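Local coordinates for protein endoglucanase A (Clostridium acetobutylicum, PDB 3IK2) that probably hydrolyses internal beta-1,4-glucosidic linkages in cellulose and related glucans, as a glycoside hydrolase family 44 endoglucanase, at residues T429-T434 / N439-I444. Sequence-based numbering, arbitrary orientation.
Sequences TYASVT and NKMDII
Ser-432 and Asp-442 face each other as an antiparallel hydrogen-bonded pair: Ser-432 N donates to Asp-442 O at 2.8 Å, and Asp-442 N returns an almost straight bond (176°) to Ser-432 O at 3.0 Å. Tyr-430 and Ile-444 repeat the exchange two residues along. Between these pairs, Ala-431 sits opposite Ile-443 in a non-hydrogen-bonded pair, its CB 4.3 Å from Ile-443 CG1; Met-441 SD is 4.4 Å from the same CB.

On the other face, Ser-432 OG packs over Asp-442 CB at 3.5 Å, and Ile-444 CB lies at the edge of the Tyr-430 ring, near its plane. Chi1 (-74°) leans the Asp-442 carboxylate to the Thr-434 side and chi2 (-82°) turns OD2 that way. A water lies between Asp-442 OD2, Thr-434 OG1 and Ser-432 O, 2.8 Å from Thr-434 OG1 but doubtfully short to OD2. His-506 anchors the buried carboxylate through OD1; Lys-440 NZ is a weaker partner, in a long salt bridge with Asp-442 OD2 at 3.9 Å.

The two strands form a beta hairpin in the beta-sheet domain, whose mixed sheet is distinct from the TIM-like barrel. Strand 415-421 flanks one side and strand 503-510 the other. Ile-7 of strand 2-15 packs against Ala-431, Met-441 and Ile-443, whereas on the opposite face the sheet meets the barrel domain where the Tyr-430 hydroxyl hydrogen-bonds Asp-369 of helix 361-376.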
loop_
_atom_site.group_PDB
_atom_site.type_symbol
_atom_site.label_atom_id
_atom_site.label_comp_id
_atom_site.label_asym_id
_atom_site.label_seq_id
_atom_site.Cartn_x
_atom_site.Cartn_y
_atom_site.Cartn_z
ATOM N N THR A 429 -2.881 -2.960 20.411
ATOM C CA THR A 429 -1.805 -2.198 21.086
ATOM C C THR A 429 -0.481 -2.379 20.338
ATOM O O THR A 429 -0.081 -3.504 20.033
ATOM C CB THR A 429 -1.579 -2.629 22.579
ATOM O OG1 THR A 429 -1.208 -4.025 22.635
ATOM C CG2 THR A 429 -2.838 -2.340 23.457
ATOM N N TYR A 430 0.171 -1.256 20.044
ATOM C CA TYR A 430 1.480 -1.231 19.385
ATOM C C TYR A 430 2.366 -0.329 20.217
ATOM O O TYR A 430 1.923 0.704 20.682
ATOM C CB TYR A 430 1.361 -0.746 17.895
ATOM C CG TYR A 430 0.375 -1.610 17.093
ATOM C CD1 TYR A 430 0.751 -2.858 16.611
ATOM C CD2 TYR A 430 -0.955 -1.199 16.882
ATOM C CE1 TYR A 430 -0.151 -3.675 15.929
ATOM C CE2 TYR A 430 -1.850 -1.992 16.184
ATOM C CZ TYR A 430 -1.444 -3.231 15.722
ATOM O OH TYR A 430 -2.318 -4.041 15.032
ATOM N N ALA A 431 3.602 -0.742 20.437
ATOM C CA ALA A 431 4.596 0.109 21.108
ATOM C C ALA A 431 5.815 0.252 20.237
ATOM O O ALA A 431 6.204 -0.701 19.537
ATOM C CB ALA A 431 4.973 -0.473 22.481
ATOM N N SER A 432 6.418 1.433 20.259
ATOM C CA SER A 432 7.647 1.662 19.517
ATOM C C SER A 432 8.661 2.505 20.295
ATOM O O SER A 432 8.309 3.342 21.156
ATOM C CB SER A 432 7.371 2.335 18.162
ATOM O OG SER A 432 6.846 3.628 18.361
ATOM N N VAL A 433 9.926 2.299 19.957
ATOM C CA VAL A 433 10.982 3.142 20.500
ATOM C C VAL A 433 11.580 3.900 19.298
ATOM O O VAL A 433 11.305 3.558 18.164
ATOM C CB VAL A 433 11.964 2.281 21.384
ATOM C CG1 VAL A 433 13.322 2.828 21.383
ATOM C CG2 VAL A 433 11.436 2.166 22.833
ATOM N N THR A 434 12.338 4.961 19.550
ATOM C CA THR A 434 12.943 5.766 18.496
ATOM C C THR A 434 14.462 5.574 18.619
ATOM O O THR A 434 15.049 5.866 19.673
ATOM C CB THR A 434 12.504 7.254 18.627
ATOM O OG1 THR A 434 11.065 7.337 18.594
ATOM C CG2 THR A 434 13.097 8.128 17.517
ATOM N N ASN A 439 14.795 8.986 25.251
ATOM C CA ASN A 439 13.876 9.661 26.163
ATOM C C ASN A 439 12.411 9.197 26.052
ATOM O O ASN A 439 11.668 9.306 27.029
ATOM C CB ASN A 439 13.974 11.199 26.052
ATOM C CG ASN A 439 13.241 11.943 27.204
ATOM O OD1 ASN A 439 13.514 11.739 28.399
ATOM N ND2 ASN A 439 12.337 12.834 26.833
ATOM N N LYS A 440 12.019 8.645 24.895
ATOM C CA LYS A 440 10.594 8.385 24.645
ATOM C C LYS A 440 10.123 7.029 24.076
ATOM O O LYS A 440 10.782 6.397 23.255
ATOM C CB LYS A 440 9.997 9.515 23.818
ATOM C CG LYS A 440 10.094 9.336 22.359
ATOM C CD LYS A 440 9.162 10.331 21.770
ATOM C CE LYS A 440 9.570 10.600 20.374
ATOM N NZ LYS A 440 8.483 11.327 19.748
ATOM N N MET A 441 8.935 6.640 24.508
ATOM C CA MET A 441 8.238 5.497 23.973
ATOM C C MET A 441 6.860 5.921 23.477
ATOM O O MET A 441 6.189 6.727 24.117
ATOM C CB MET A 441 8.104 4.384 25.023
ATOM C CG MET A 441 7.151 3.307 24.539
ATOM S SD MET A 441 6.918 1.906 25.570
ATOM C CE MET A 441 6.864 2.584 27.208
ATOM N N ASP A 442 6.456 5.369 22.332
ATOM C CA ASP A 442 5.194 5.714 21.683
ATOM C C ASP A 442 4.325 4.490 21.684
ATOM O O ASP A 442 4.805 3.395 21.390
ATOM C CB ASP A 442 5.409 6.198 20.252
ATOM C CG ASP A 442 5.984 7.595 20.202
ATOM O OD1 ASP A 442 5.227 8.580 20.311
ATOM O OD2 ASP A 442 7.212 7.695 20.063
ATOM N N ILE A 443 3.061 4.668 22.070
ATOM C CA ILE A 443 2.147 3.543 22.163
ATOM C C ILE A 443 0.866 3.914 21.430
ATOM O O ILE A 443 0.320 4.996 21.640
ATOM C CB ILE A 443 1.854 3.144 23.628
ATOM C CG1 ILE A 443 3.155 2.953 24.413
ATOM C CG2 ILE A 443 1.066 1.853 23.684
ATOM C CD1 ILE A 443 2.969 2.967 25.935
ATOM N N ILE A 444 0.414 3.027 20.551
ATOM C CA ILE A 444 -0.935 3.131 19.978
ATOM C C ILE A 444 -1.836 2.149 20.690
ATOM O O ILE A 444 -1.523 0.949 20.795
ATOM C CB ILE A 444 -0.966 2.839 18.441
ATOM C CG1 ILE A 444 -0.000 3.747 17.697
ATOM C CG2 ILE A 444 -2.413 2.990 17.856
ATOM C CD1 ILE A 444 -0.384 5.224 17.722
HETATM O O HOH W 1 9.242 6.266 20.354
#